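Local coordinates for glycosyl hydrolases family 31 family protein (Aspergillus niger, PDB 6DRU) that releases alpha-xylose from the non-reducing terminal glucose of xyloglucan oligosaccharides, as a family 31 glycoside hydrolase with a TIM-barrel domain, at residues A[251-257]-A[554-559]; A[279-285]-A[318-323]; A[515-519]-A[541-545]. All blocks are in the same frame, centred on the assembly; numbering follows the deposited sequence.

Interaction 1: residues A[251-257]-A[554-559]. With XYS (alpha-D-xylopyranose), chain N; BGC (beta-D-glucopyranose), chain F; BGC (beta-D-glucopyranose), chain B.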
loop_
_atom_site.group_PDB
_atom_site.type_symbol
_atom_site.label_atom_id
_atom_site.label_comp_id
_atom_site.label_asym_id
_atom_site.label_seq_id
_atom_site.Cartn_x
_atom_site.Cartn_y
_atom_site.Cartn_z
ATOM N N GLY A 251 21.773 -46.915 -1.525
ATOM C CA GLY A 251 21.679 -47.910 -2.574
ATOM C C GLY A 251 20.970 -47.406 -3.810
ATOM O O GLY A 251 21.039 -46.224 -4.162
ATOM N N TYR A 252 20.277 -48.322 -4.482
ATOM C CA TYR A 252 19.552 -48.011 -5.706
ATOM C C TYR A 252 18.101 -47.688 -5.381
ATOM O O TYR A 252 17.411 -48.482 -4.734
ATOM C CB TYR A 252 19.635 -49.184 -6.682
ATOM C CG TYR A 252 18.836 -48.998 -7.950
ATOM C CD1 TYR A 252 19.262 -48.128 -8.944
ATOM C CD2 TYR A 252 17.661 -49.710 -8.159
ATOM C CE1 TYR A 252 18.533 -47.962 -10.108
ATOM C CE2 TYR A 252 16.927 -49.553 -9.318
ATOM C CZ TYR A 252 17.366 -48.679 -10.289
ATOM O OH TYR A 252 16.634 -48.521 -11.444
ATOM N N ILE A 253 17.643 -46.525 -5.831
ATOM C CA ILE A 253 16.301 -46.033 -5.542
ATOM C C ILE A 253 15.488 -46.101 -6.828
ATOM O O ILE A 253 15.763 -45.375 -7.792
ATOM C CB ILE A 253 16.329 -44.610 -4.970
ATOM C CG1 ILE A 253 17.073 -44.595 -3.633
ATOM C CG2 ILE A 253 14.916 -44.073 -4.805
ATOM C CD1 ILE A 253 17.523 -43.222 -3.201
ATOM N N GLN A 254 14.480 -46.970 -6.840
ATOM C CA GLN A 254 13.615 -47.154 -7.998
ATOM C C GLN A 254 12.378 -46.276 -7.864
ATOM O O GLN A 254 11.724 -46.270 -6.817
ATOM C CB GLN A 254 13.208 -48.621 -8.137
ATOM C CG GLN A 254 12.306 -48.907 -9.324
ATOM C CD GLN A 254 12.996 -48.656 -10.650
ATOM O OE1 GLN A 254 14.170 -48.984 -10.824
ATOM N NE2 GLN A 254 12.270 -48.068 -11.593
ATOM N N SER A 255 12.059 -45.541 -8.925
ATOM C CA SER A 255 10.891 -44.673 -8.922
ATOM C C SER A 255 10.494 -44.378 -10.359
ATOM O O SER A 255 11.289 -44.546 -11.289
ATOM C CB SER A 255 11.159 -43.368 -8.164
ATOM O OG SER A 255 10.048 -42.494 -8.248
ATOM N N LYS A 256 9.250 -43.938 -10.524
ATOM C CA LYS A 256 8.740 -43.485 -11.812
ATOM C C LYS A 256 7.389 -42.825 -11.577
ATOM O O LYS A 256 6.854 -42.834 -10.466
ATOM C CB LYS A 256 8.609 -44.627 -12.821
ATOM C CG LYS A 256 7.401 -45.519 -12.599
ATOM C CD LYS A 256 7.104 -46.343 -13.839
ATOM C CE LYS A 256 5.737 -46.998 -13.754
ATOM N NZ LYS A 256 5.338 -47.608 -15.053
ATOM N N LEU A 257 6.841 -42.258 -12.644
ATOM C CA LEU A 257 5.491 -41.707 -12.642
ATOM C C LEU A 257 4.646 -42.594 -13.554
ATOM O O LEU A 257 4.702 -42.459 -14.779
ATOM C CB LEU A 257 5.490 -40.250 -13.102
ATOM C CG LEU A 257 4.257 -39.361 -12.877
ATOM C CD1 LEU A 257 4.577 -37.926 -13.257
ATOM C CD2 LEU A 257 3.024 -39.825 -13.642
ATOM N N MET A 554 21.620 -42.140 -5.577
ATOM C CA MET A 554 21.346 -42.707 -6.891
ATOM C C MET A 554 19.864 -43.056 -6.965
ATOM O O MET A 554 19.405 -43.988 -6.297
ATOM C CB MET A 554 22.214 -43.936 -7.145
ATOM C CG MET A 554 22.124 -44.472 -8.563
ATOM S SD MET A 554 22.813 -46.128 -8.726
ATOM C CE MET A 554 22.569 -46.420 -10.474
ATOM N N ARG A 555 19.117 -42.306 -7.772
ATOM C CA ARG A 555 17.680 -42.509 -7.903
ATOM C C ARG A 555 17.264 -42.258 -9.343
ATOM O O ARG A 555 17.683 -41.269 -9.953
ATOM C CB ARG A 555 16.895 -41.594 -6.955
ATOM C CG ARG A 555 15.450 -41.355 -7.374
ATOM C CD ARG A 555 14.705 -40.497 -6.360
ATOM N NE ARG A 555 13.510 -39.876 -6.932
ATOM C CZ ARG A 555 13.518 -38.720 -7.587
ATOM N NH1 ARG A 555 14.658 -38.066 -7.747
ATOM N NH2 ARG A 555 12.393 -38.216 -8.081
ATOM N N THR A 556 16.444 -43.156 -9.878
ATOM C CA THR A 556 15.857 -43.004 -11.200
ATOM C C THR A 556 14.382 -42.655 -11.063
ATOM O O THR A 556 13.702 -43.132 -10.148
ATOM C CB THR A 556 16.033 -44.279 -12.034
ATOM O OG1 THR A 556 15.442 -44.093 -13.327
ATOM C CG2 THR A 556 15.393 -45.479 -11.341
ATOM N N HIS A 557 13.897 -41.818 -11.974
ATOM C CA HIS A 557 12.524 -41.333 -11.944
ATOM C C HIS A 557 12.262 -40.585 -13.242
ATOM O O HIS A 557 13.190 -40.087 -13.884
ATOM C CB HIS A 557 12.276 -40.419 -10.735
ATOM C CG HIS A 557 10.898 -39.837 -10.688
ATOM N ND1 HIS A 557 9.766 -40.613 -10.561
ATOM C CD2 HIS A 557 10.468 -38.555 -10.758
ATOM C CE1 HIS A 557 8.699 -39.835 -10.552
ATOM N NE2 HIS A 557 9.097 -38.581 -10.670
ATOM N N GLY A 558 10.995 -40.524 -13.623
ATOM C CA GLY A 558 10.610 -39.771 -14.800
ATOM C C GLY A 558 9.251 -40.194 -15.302
ATOM O O GLY A 558 8.673 -41.187 -14.859
ATOM N N SER A 559 8.743 -39.405 -16.246
ATOM C CA SER A 559 7.480 -39.677 -16.926
ATOM C C SER A 559 7.833 -40.045 -18.365
ATOM O O SER A 559 7.974 -39.178 -19.228
ATOM C CB SER A 559 6.540 -38.476 -16.855
ATOM O OG SER A 559 5.267 -38.787 -17.396
HETATM C C1 XYS N . 6.017 -33.180 -9.741
HETATM C C2 XYS N . 7.330 -33.805 -9.330
HETATM C C3 XYS N . 7.487 -35.132 -10.038
HETATM C C4 XYS N . 6.267 -35.991 -9.786
HETATM C C5 XYS N . 5.020 -35.205 -10.130
HETATM O O1 XYS N . 6.003 -32.998 -11.138
HETATM O O2 XYS N . 8.392 -32.948 -9.675
HETATM O O3 XYS N . 8.636 -35.793 -9.559
HETATM O O4 XYS N . 6.331 -37.142 -10.593
HETATM O O5 XYS N . 4.960 -34.027 -9.356
HETATM C C2 BGC F . 4.068 -35.081 -16.868
HETATM C C3 BGC F . 3.485 -33.955 -16.089
HETATM C C4 BGC F . 3.783 -32.618 -16.789
HETATM C C5 BGC F . 3.370 -32.691 -18.229
HETATM C C6 BGC F . 3.744 -31.391 -18.930
HETATM C C1 BGC F . 3.565 -34.989 -18.286
HETATM O O2 BGC F . 3.667 -36.344 -16.289
HETATM O O3 BGC F . 4.033 -33.947 -14.820
HETATM O O4 BGC F . 3.061 -31.581 -16.166
HETATM O O5 BGC F . 4.034 -33.767 -18.861
HETATM O O6 BGC F . 3.234 -31.405 -20.244
HETATM C C2 BGC B . 3.703 -35.863 -22.856
HETATM C C3 BGC B . 4.218 -35.452 -21.521
HETATM C C4 BGC B . 3.486 -36.227 -20.413
HETATM C C5 BGC B . 3.542 -37.701 -20.702
HETATM C C6 BGC B . 2.785 -38.458 -19.617
HETATM C C1 BGC B . 3.776 -37.367 -22.978
HETATM O O1 BGC B . 3.322 -37.753 -24.233
HETATM O O2 BGC B . 4.503 -35.247 -23.889
HETATM O O3 BGC B . 4.011 -34.094 -21.357
HETATM O O4 BGC B . 4.094 -35.976 -19.164
HETATM O O5 BGC B . 2.959 -37.967 -21.965
HETATM O O6 BGC B . 1.509 -38.823 -20.092
HETATM O O HOH W 1 21.517 -43.784 -3.173
HETATM O O HOH W 2 11.042 -40.377 -6.334
#
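I253 and R555 pair in parallel at the tight part of a seam that joins the first and last strands of the TIM barrel. The N-H of I253 reaches M554 O at 3.1 Å along a bent path (140° at the hydrogen), whereas T556 N donates to I253 O at 3.1 Å, straighter (165°) and nearly in line with the carbonyl. Between these bonds the CB atoms of I253 and R555 lie 3.7 Å apart, and CG2 of I253 touches CB, CG and CD of the extended arginine, whose guanidinium goes on to a salt bridge with D516. On the other face M554 brings its methyl to the ring edge of Y252, CE lying 4.0 Å from CD1, with the sulfur beside the same edge in a Met-aromatic contact. The Y252 hydroxyl meets T556 CG2 and donates to Q254 OE1 at 2.6 Å.

Beyond T556 the regular pairing gives way to a looser stretch facing the sugars. L257 N to G558 O, at 3.1 Å, ties the chains again, and a water joins S255 OG to R555 NE. The H557 ring leaves the main chain on the side opposite its own N (chi1 177°) and turns NE2 to the xylose, donating to O4 at 3.1 Å and hydrogen-bonded also to O3 at 3.0 Å. L257 CD1 packs against O4, and S559 OG bonds O2 of a glucose. Backbone hydrogen bonds, flanked by apolar packing, thus close the barrel, while one imidazole nitrogen contacts two neighbouring hydroxyls, consistent with a role in recognising xylose.

Interaction 2: residues A[279-285]-A[318-323]. With XYS (alpha-D-xylopyranose), chain N.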
loop_
_atom_site.group_PDB
_atom_site.type_symbol
_atom_site.label_atom_id
_atom_site.label_comp_id
_atom_site.label_asym_id
_atom_site.label_seq_id
_atom_site.Cartn_x
_atom_site.Cartn_y
_atom_site.Cartn_z
ATOM N N VAL A 279 17.722 -53.673 -5.022
ATOM C CA VAL A 279 17.045 -52.382 -4.941
ATOM C C VAL A 279 16.858 -52.049 -3.465
ATOM O O VAL A 279 16.544 -52.924 -2.652
ATOM C CB VAL A 279 15.703 -52.391 -5.711
ATOM C CG1 VAL A 279 14.763 -53.456 -5.166
ATOM C CG2 VAL A 279 15.048 -51.018 -5.668
ATOM N N SER A 280 17.081 -50.783 -3.114
ATOM C CA SER A 280 17.058 -50.362 -1.718
ATOM C C SER A 280 15.792 -49.619 -1.314
ATOM O O SER A 280 15.435 -49.636 -0.131
ATOM C CB SER A 280 18.274 -49.481 -1.411
ATOM O OG SER A 280 19.474 -50.232 -1.450
ATOM N N MET A 281 15.097 -48.976 -2.249
ATOM C CA MET A 281 13.902 -48.222 -1.900
ATOM C C MET A 281 12.973 -48.155 -3.104
ATOM O O MET A 281 13.420 -47.914 -4.229
ATOM C CB MET A 281 14.252 -46.808 -1.418
ATOM C CG MET A 281 13.206 -46.197 -0.496
ATOM S SD MET A 281 13.275 -44.398 -0.422
ATOM C CE MET A 281 14.766 -44.140 0.529
ATOM N N ILE A 282 11.683 -48.370 -2.854
ATOM C CA ILE A 282 10.638 -48.298 -3.870
ATOM C C ILE A 282 9.779 -47.077 -3.563
ATOM O O ILE A 282 9.348 -46.892 -2.418
ATOM C CB ILE A 282 9.786 -49.579 -3.872
ATOM C CG1 ILE A 282 10.608 -50.783 -4.350
ATOM C CG2 ILE A 282 8.556 -49.400 -4.750
ATOM C CD1 ILE A 282 10.708 -50.928 -5.838
ATOM N N VAL A 283 9.524 -46.248 -4.574
ATOM C CA VAL A 283 8.844 -44.969 -4.388
ATOM C C VAL A 283 7.484 -45.008 -5.074
ATOM O O VAL A 283 7.375 -45.442 -6.228
ATOM C CB VAL A 283 9.692 -43.802 -4.922
ATOM C CG1 VAL A 283 9.040 -42.476 -4.581
ATOM C CG2 VAL A 283 11.101 -43.867 -4.355
ATOM N N ILE A 284 6.454 -44.543 -4.368
ATOM C CA ILE A 284 5.106 -44.388 -4.905
ATOM C C ILE A 284 4.852 -42.902 -5.121
ATOM O O ILE A 284 4.997 -42.101 -4.190
ATOM C CB ILE A 284 4.047 -44.991 -3.964
ATOM C CG1 ILE A 284 4.305 -46.484 -3.754
ATOM C CG2 ILE A 284 2.649 -44.767 -4.521
ATOM C CD1 ILE A 284 3.373 -47.124 -2.748
ATOM N N ASP A 285 4.463 -42.536 -6.341
ATOM C CA ASP A 285 4.352 -41.132 -6.718
ATOM C C ASP A 285 2.994 -40.572 -6.285
ATOM O O ASP A 285 2.275 -41.161 -5.474
ATOM C CB ASP A 285 4.593 -40.975 -8.218
ATOM C CG ASP A 285 5.032 -39.570 -8.599
ATOM O OD1 ASP A 285 4.982 -38.671 -7.732
ATOM O OD2 ASP A 285 5.422 -39.364 -9.768
ATOM N N ALA A 318 13.809 -53.914 0.473
ATOM C CA ALA A 318 13.795 -52.481 0.240
ATOM C C ALA A 318 12.769 -51.794 1.131
ATOM O O ALA A 318 11.724 -52.360 1.467
ATOM C CB ALA A 318 13.486 -52.184 -1.228
ATOM N N GLU A 319 13.086 -50.565 1.525
ATOM C CA GLU A 319 12.108 -49.724 2.191
ATOM C C GLU A 319 11.215 -49.053 1.150
ATOM O O GLU A 319 11.426 -49.174 -0.058
ATOM C CB GLU A 319 12.799 -48.687 3.072
ATOM C CG GLU A 319 13.487 -49.282 4.291
ATOM C CD GLU A 319 13.021 -48.650 5.589
ATOM O OE1 GLU A 319 11.882 -48.932 6.019
ATOM O OE2 GLU A 319 13.800 -47.874 6.184
ATOM N N MET A 320 10.207 -48.330 1.627
ATOM C CA MET A 320 9.233 -47.704 0.747
ATOM C C MET A 320 9.120 -46.215 1.040
ATOM O O MET A 320 9.361 -45.762 2.163
ATOM C CB MET A 320 7.855 -48.366 0.880
ATOM C CG MET A 320 7.840 -49.832 0.482
ATOM S SD MET A 320 6.252 -50.335 -0.204
ATOM C CE MET A 320 6.190 -49.322 -1.680
ATOM N N MET A 321 8.753 -45.462 0.004
ATOM C CA MET A 321 8.534 -44.026 0.093
ATOM C C MET A 321 7.253 -43.675 -0.648
ATOM O O MET A 321 6.974 -44.229 -1.715
ATOM C CB MET A 321 9.715 -43.235 -0.494
ATOM C CG MET A 321 9.501 -41.732 -0.524
ATOM S SD MET A 321 10.934 -40.806 -1.105
ATOM C CE MET A 321 12.020 -40.932 0.315
ATOM N N ALA A 322 6.475 -42.755 -0.078
ATOM C CA ALA A 322 5.213 -42.333 -0.666
ATOM C C ALA A 322 5.190 -40.817 -0.804
ATOM O O ALA A 322 5.884 -40.093 -0.084
ATOM C CB ALA A 322 4.019 -42.805 0.170
ATOM N N SER A 323 4.368 -40.345 -1.736
ATOM C CA SER A 323 4.302 -38.937 -2.096
ATOM C C SER A 323 3.120 -38.251 -1.424
ATOM O O SER A 323 2.065 -38.854 -1.208
ATOM C CB SER A 323 4.192 -38.774 -3.614
ATOM O OG SER A 323 3.815 -37.453 -3.965
HETATM C C1 XYS N . 6.017 -33.180 -9.741
HETATM C C2 XYS N . 7.330 -33.805 -9.330
HETATM C C3 XYS N . 7.487 -35.132 -10.038
HETATM C C4 XYS N . 6.267 -35.991 -9.786
HETATM C C5 XYS N . 5.020 -35.205 -10.130
HETATM O O1 XYS N . 6.003 -32.998 -11.138
HETATM O O2 XYS N . 8.392 -32.948 -9.675
HETATM O O3 XYS N . 8.636 -35.793 -9.559
HETATM O O4 XYS N . 6.331 -37.142 -10.593
HETATM O O5 XYS N . 4.960 -34.027 -9.356
HETATM O O HOH W 3 5.280 -36.376 -6.221
#
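M320 and the two isoleucines I282 and I284 make the apolar centre on one face of this parallel strand pair. The bent methionine chain brings CE to 3.7 Å from I284 CD1 and 3.9 Å from I282 CG2, so a single methyl bridges two residues of the neighbouring strand. Helix 305-316 lies over this face, with M308 touching I284 and M320 and V312 touching M320; strand, helix and strand form a beta-alpha-beta unit of the TIM barrel. On the opposite face, turned to the barrel interior, the thioether of M281 crosses that of M321: the SD of M281 lies 3.7 Å from M321 CB and also meets its CE. V283 runs beside M321 in the same direction and continues this layer toward W393 of the next strand.

Between the two layers the backbones are stitched in register, with a crossing of -20°. I282 N donates to E319 O at 2.9 Å, in the carbonyl plane, and I284 N to M321 O. In return M321 N reaches I282 O. At the strands' start E319 N approaches S280 O from above the carbonyl plane, while A318 CB packs against S280 O from the same side of that plane.

The polar edge lies at D285 and S323, beyond the paired apolar residues. With CG anti to its backbone N (chi1 -157°), D285 extends its carboxylate into the xylose site, where OD2 accepts the O4 hydroxyl at 2.5 Å. The other oxygen, OD1, takes a hydrogen from a water at 2.8 Å, which also bonds S323 OG at 2.9 Å. OD2 thus binds the sugar, while OD1 is linked to S323 through water, a bridge that probably contributes to the carboxylate's orientation.

Interaction 3: residues A[515-519]-A[541-545]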
loop_
_atom_site.group_PDB
_atom_site.type_symbol
_atom_site.label_atom_id
_atom_site.label_comp_id
_atom_site.label_asym_id
_atom_site.label_seq_id
_atom_site.Cartn_x
_atom_site.Cartn_y
_atom_site.Cartn_z
ATOM N N VAL A 515 19.253 -36.120 -8.683
ATOM C CA VAL A 515 18.498 -35.767 -9.880
ATOM C C VAL A 515 17.532 -36.899 -10.207
ATOM O O VAL A 515 17.498 -37.934 -9.535
ATOM C CB VAL A 515 19.411 -35.499 -11.095
ATOM C CG1 VAL A 515 20.116 -34.173 -10.965
ATOM C CG2 VAL A 515 20.407 -36.636 -11.272
ATOM N N ASP A 516 16.750 -36.696 -11.266
ATOM C CA ASP A 516 15.957 -37.756 -11.881
ATOM C C ASP A 516 16.780 -38.368 -13.008
ATOM O O ASP A 516 17.056 -37.705 -14.014
ATOM C CB ASP A 516 14.631 -37.211 -12.409
ATOM C CG ASP A 516 13.656 -36.875 -11.302
ATOM O OD1 ASP A 516 12.554 -36.378 -11.619
ATOM O OD2 ASP A 516 14.009 -37.064 -10.119
ATOM N N ALA A 517 17.175 -39.630 -12.841
ATOM C CA ALA A 517 17.964 -40.310 -13.859
ATOM C C ALA A 517 17.184 -40.414 -15.163
ATOM O O ALA A 517 16.162 -41.102 -15.233
ATOM C CB ALA A 517 18.387 -41.698 -13.378
ATOM N N GLY A 518 17.658 -39.725 -16.198
ATOM C CA GLY A 518 17.008 -39.725 -17.489
ATOM C C GLY A 518 16.109 -38.540 -17.755
ATOM O O GLY A 518 15.477 -38.493 -18.816
ATOM N N GLY A 519 16.039 -37.578 -16.838
ATOM C CA GLY A 519 15.111 -36.474 -16.973
ATOM C C GLY A 519 13.720 -36.858 -16.504
ATOM O O GLY A 519 13.436 -38.004 -16.152
ATOM N N TYR A 541 19.550 -42.294 -21.614
ATOM C CA TYR A 541 19.247 -42.797 -20.279
ATOM C C TYR A 541 20.438 -43.530 -19.675
ATOM O O TYR A 541 20.731 -43.374 -18.484
ATOM C CB TYR A 541 18.025 -43.713 -20.317
ATOM C CG TYR A 541 17.671 -44.266 -18.955
ATOM C CD1 TYR A 541 16.974 -43.495 -18.035
ATOM C CD2 TYR A 541 18.046 -45.550 -18.582
ATOM C CE1 TYR A 541 16.655 -43.989 -16.785
ATOM C CE2 TYR A 541 17.732 -46.052 -17.334
ATOM C CZ TYR A 541 17.035 -45.266 -16.441
ATOM O OH TYR A 541 16.716 -45.759 -15.196
ATOM N N VAL A 542 21.136 -44.338 -20.475
ATOM C CA VAL A 542 22.263 -45.100 -19.947
ATOM C C VAL A 542 23.397 -44.166 -19.545
ATOM O O VAL A 542 24.063 -44.378 -18.524
ATOM C CB VAL A 542 22.718 -46.154 -20.972
ATOM C CG1 VAL A 542 24.041 -46.772 -20.555
ATOM C CG2 VAL A 542 21.655 -47.234 -21.116
ATOM N N ARG A 543 23.626 -43.108 -20.327
ATOM C CA ARG A 543 24.584 -42.085 -19.920
ATOM C C ARG A 543 24.146 -41.414 -18.624
ATOM O O ARG A 543 24.964 -41.178 -17.726
ATOM C CB ARG A 543 24.748 -41.045 -21.028
ATOM C CG ARG A 543 25.353 -41.574 -22.317
ATOM C CD ARG A 543 26.796 -41.997 -22.117
ATOM N NE ARG A 543 27.494 -42.139 -23.389
ATOM C CZ ARG A 543 28.764 -42.510 -23.504
ATOM N NH1 ARG A 543 29.480 -42.776 -22.420
ATOM N NH2 ARG A 543 29.321 -42.612 -24.703
ATOM N N TRP A 544 22.853 -41.103 -18.511
ATOM C CA TRP A 544 22.338 -40.411 -17.334
ATOM C C TRP A 544 22.360 -41.317 -16.107
ATOM O O TRP A 544 22.794 -40.905 -15.026
ATOM C CB TRP A 544 20.923 -39.910 -17.620
ATOM C CG TRP A 544 20.528 -38.670 -16.881
ATOM C CD1 TRP A 544 20.809 -38.361 -15.583
ATOM C CD2 TRP A 544 19.769 -37.573 -17.401
ATOM N NE1 TRP A 544 20.273 -37.136 -15.262
ATOM C CE2 TRP A 544 19.629 -36.632 -16.362
ATOM C CE3 TRP A 544 19.196 -37.293 -18.646
ATOM C CZ2 TRP A 544 18.940 -35.434 -16.529
ATOM C CZ3 TRP A 544 18.511 -36.103 -18.809
ATOM C CH2 TRP A 544 18.390 -35.188 -17.758
ATOM N N LEU A 545 21.881 -42.556 -16.259
ATOM C CA LEU A 545 21.861 -43.497 -15.141
ATOM C C LEU A 545 23.267 -43.769 -14.622
ATOM O O LEU A 545 23.466 -43.955 -13.416
ATOM C CB LEU A 545 21.179 -44.797 -15.575
ATOM C CG LEU A 545 20.761 -45.836 -14.527
ATOM C CD1 LEU A 545 21.914 -46.747 -14.125
ATOM C CD2 LEU A 545 20.167 -45.153 -13.306
#
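D516 to G519 fold into a type II beta turn laid across W544 of helix 535-548. The turn is closed by G519 N donating to D516 O at 3.0 Å, and G518 takes the positive phi (98°) that suits glycine at this turn position. The facing segment is regular helix, with L545 N bonded to Y541 O.

W544 carries most of the packing. A chi1 of -151° carries its indole over the turn, to lie flat against it, and one face receives D516 O, the A517 CA and the nitrogens of G518 and G519. A517 CA sits 4.2 Å from the centroid of the five-membered ring and G519 CA 4.0 Å from that of the six-membered ring, so two CH-pi contacts span the indole. V515 approaches differently: V515 CG2 comes to the indole edge, 4.0 Å from W544 NE1. One helical turn earlier, Y541 points its ring edge at A517 O, with CE1 3.3 Å away, and its hydroxyl bonds T556. A517 CB completes the packing against L545 CD2, at 3.9 Å.

The contact rests on dispersion and shape rather than on direct hydrogen bonds between the segments. Because two glycines let the backbone lie close to the indole, the turn is held by its main chain, while the D516 carboxylate points away from the helix, toward R555 on strand 554-555.

The three contacts lie within the one TIM-barrel domain. Interaction 1 joins its first and last strands and encloses the other two along the chain, interaction 2 coming before interaction 3. Strands 252-254 and 281-284 are neighbours in the barrel sheet, placing interactions 1 and 2 with centres 9 Å apart; both meet the xylose. Interaction 3 is also 9 Å from interaction 1, centre to centre, and is tied to it through D516 and Y541. Interactions 2 and 3 are 18 Å apart and do not touch, so 251-257/554-559 connects them. The xylose pocket is thus built partly at the seam where the barrel closes, since interactions 1 and 2 both touch the sugar.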